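Local coordinates for protein cytochrome c' (Rubrivivax gelatinosus, PDB 1JAF) that carries a high-spin c-type heme whose iron has no sixth ligand and is associated with electron transfer, though its exact function is not known, at residues Glu10-Ala15 against Thr69-Ala74. Residues are numbered along the deposited sequence; the frame is centred on the assembly and turned at random.
Sequences EYRQSA and TEAKPA. With HEM (protoporphyrin IX containing Fe), chain C.
R12 and T69 meet at one propionate of the heme, where five hydrogen bonds from the two segments are shared between the carboxylate oxygens. R12, on helix 5-30, has CG between its backbone N and carbonyl carbon (chi1 67°) and then runs extended, which brings the edge of the guanidinium to the acid: NE reaches HEM O1D at 2.9 Å, and NH2 gives a more bent bond to the same oxygen. Arginine suits the place because its N-H groups also serve the carbonyls of A58 and T63. T69 OG1, anti to the backbone N (chi1 179°), donates to HEM O1D at 2.8 Å and accepts from A71 N in an ST turn, one hydroxyl thus serving heme and loop. HEM O2D is gripped by Q13 NE2, at the end of an extended chain, and by E70 N, each at 2.9 Å; Q13 NE2 also bonds to G68 O. The methyl of A71 packs against HEM CMD. A leucine in place of R12 would probably leave the propionate charge poorly balanced and the carbonyls of A58 and T63 without this donor. Helix and loop together bind one propionate at the edge of the heme pocket of the cytochrome c' four-helix bundle.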
# COMPACT_ATOMS: atom_id res chain seq x y z
N GLU A 10 33.05 -10.08 -9.52
CA GLU A 10 31.78 -10.19 -10.23
C GLU A 10 30.71 -10.84 -9.38
O GLU A 10 29.53 -10.55 -9.53
CB GLU A 10 31.95 -11.01 -11.49
CG GLU A 10 32.59 -10.27 -12.62
CD GLU A 10 32.18 -10.84 -13.94
OE1 GLU A 10 31.02 -10.58 -14.36
OE2 GLU A 10 32.98 -11.59 -14.54
N TYR A 11 31.11 -11.77 -8.52
CA TYR A 11 30.18 -12.47 -7.65
C TYR A 11 29.55 -11.51 -6.65
O TYR A 11 28.33 -11.46 -6.50
CB TYR A 11 30.92 -13.56 -6.88
CG TYR A 11 30.07 -14.31 -5.90
CD1 TYR A 11 29.33 -15.41 -6.30
CD2 TYR A 11 30.01 -13.93 -4.55
CE1 TYR A 11 28.57 -16.13 -5.38
CE2 TYR A 11 29.25 -14.65 -3.63
CZ TYR A 11 28.53 -15.75 -4.06
OH TYR A 11 27.80 -16.50 -3.18
N ARG A 12 30.38 -10.73 -5.97
CA ARG A 12 29.87 -9.79 -4.99
C ARG A 12 29.04 -8.67 -5.61
O ARG A 12 28.02 -8.25 -5.04
CB ARG A 12 31.01 -9.24 -4.13
CG ARG A 12 32.00 -8.36 -4.85
CD ARG A 12 33.23 -8.19 -3.97
NE ARG A 12 34.14 -7.15 -4.44
CZ ARG A 12 35.45 -7.15 -4.23
NH1 ARG A 12 36.02 -8.15 -3.57
NH2 ARG A 12 36.20 -6.16 -4.68
N GLN A 13 29.44 -8.19 -6.78
CA GLN A 13 28.68 -7.13 -7.45
C GLN A 13 27.28 -7.64 -7.83
O GLN A 13 26.27 -6.97 -7.61
CB GLN A 13 29.42 -6.64 -8.69
CG GLN A 13 30.77 -5.99 -8.37
CD GLN A 13 31.47 -5.41 -9.59
OE1 GLN A 13 31.20 -5.82 -10.72
NE2 GLN A 13 32.38 -4.47 -9.37
N SER A 14 27.22 -8.87 -8.32
CA SER A 14 25.96 -9.48 -8.73
C SER A 14 25.06 -9.69 -7.54
O SER A 14 23.85 -9.47 -7.62
CB SER A 14 26.25 -10.79 -9.42
OG SER A 14 27.12 -10.55 -10.50
N ALA A 15 25.64 -10.12 -6.42
CA ALA A 15 24.85 -10.33 -5.22
C ALA A 15 24.25 -9.01 -4.75
O ALA A 15 23.06 -8.93 -4.46
CB ALA A 15 25.70 -10.93 -4.14
N THR A 69 35.91 -3.03 -10.04
CA THR A 69 35.52 -3.00 -8.64
C THR A 69 35.40 -1.57 -8.11
O THR A 69 36.18 -0.70 -8.47
CB THR A 69 36.54 -3.75 -7.77
OG1 THR A 69 36.14 -3.68 -6.40
CG2 THR A 69 37.91 -3.14 -7.92
N GLU A 70 34.42 -1.35 -7.24
CA GLU A 70 34.19 -0.04 -6.64
C GLU A 70 34.47 -0.06 -5.15
O GLU A 70 34.09 0.85 -4.44
CB GLU A 70 32.76 0.41 -6.85
CG GLU A 70 32.45 0.78 -8.26
CD GLU A 70 31.13 1.48 -8.37
OE1 GLU A 70 30.09 0.79 -8.39
OE2 GLU A 70 31.12 2.73 -8.43
N ALA A 71 35.09 -1.13 -4.68
CA ALA A 71 35.40 -1.26 -3.27
C ALA A 71 36.63 -0.43 -2.94
O ALA A 71 37.69 -0.63 -3.54
CB ALA A 71 35.66 -2.72 -2.93
N LYS A 72 36.50 0.49 -2.00
CA LYS A 72 37.64 1.30 -1.63
C LYS A 72 38.69 0.45 -0.92
O LYS A 72 38.38 -0.56 -0.28
CB LYS A 72 37.20 2.49 -0.77
CG LYS A 72 36.56 3.59 -1.60
CD LYS A 72 36.47 4.92 -0.87
CE LYS A 72 36.47 6.08 -1.88
NZ LYS A 72 36.22 7.43 -1.27
N PRO A 73 39.97 0.83 -1.05
CA PRO A 73 41.12 0.14 -0.44
C PRO A 73 40.94 -0.03 1.07
O PRO A 73 41.43 -1.01 1.67
CB PRO A 73 42.27 1.09 -0.76
CG PRO A 73 41.86 1.68 -2.07
CD PRO A 73 40.42 2.01 -1.82
N ALA A 74 40.24 0.93 1.67
CA ALA A 74 39.96 0.93 3.09
C ALA A 74 39.29 -0.38 3.51
O ALA A 74 39.30 -0.73 4.67
CB ALA A 74 39.08 2.12 3.45
CHA HEM C . 28.24 -2.37 -4.11
CHB HEM C . 23.67 -2.06 -2.81
CHC HEM C . 24.88 -3.06 1.64
CHD HEM C . 29.49 -2.72 0.50
C1A HEM C . 26.88 -2.29 -4.13
C2A HEM C . 26.10 -2.17 -5.35
C3A HEM C . 24.82 -2.03 -4.97
C4A HEM C . 24.83 -2.07 -3.53
CMA HEM C . 23.65 -1.92 -5.91
CAA HEM C . 26.54 -2.06 -6.80
CBA HEM C . 27.04 -3.34 -7.44
CGA HEM C . 27.42 -3.14 -8.89
O1A HEM C . 28.24 -2.25 -9.17
O2A HEM C . 26.90 -3.87 -9.75
C1B HEM C . 23.60 -2.27 -1.47
C2B HEM C . 22.35 -2.39 -0.74
C3B HEM C . 22.69 -2.72 0.52
C4B HEM C . 24.14 -2.79 0.54
CMB HEM C . 20.95 -2.12 -1.25
CAB HEM C . 21.89 -2.89 1.80
CBB HEM C . 20.66 -3.79 1.68
C1C HEM C . 26.23 -3.01 1.74
C2C HEM C . 26.93 -3.19 3.00
C3C HEM C . 28.26 -3.10 2.73
C4C HEM C . 28.33 -2.83 1.26
CMC HEM C . 26.33 -3.40 4.39
CAC HEM C . 29.52 -3.07 3.62
CBC HEM C . 29.63 -3.84 4.93
C1D HEM C . 29.55 -2.53 -0.87
C2D HEM C . 30.79 -2.50 -1.65
C3D HEM C . 30.41 -2.50 -2.95
C4D HEM C . 28.97 -2.44 -2.97
CMD HEM C . 32.20 -2.36 -1.18
CAD HEM C . 31.33 -2.58 -4.14
CBD HEM C . 31.61 -3.98 -4.66
CGD HEM C . 32.57 -3.96 -5.83
O1D HEM C . 33.59 -4.68 -5.78
O2D HEM C . 32.31 -3.22 -6.80
NA HEM C . 26.08 -2.22 -3.00
NB HEM C . 24.70 -2.47 -0.67
NC HEM C . 27.07 -2.73 0.69
ND HEM C . 28.44 -2.45 -1.69
FE HEM C . 26.58 -2.23 -1.13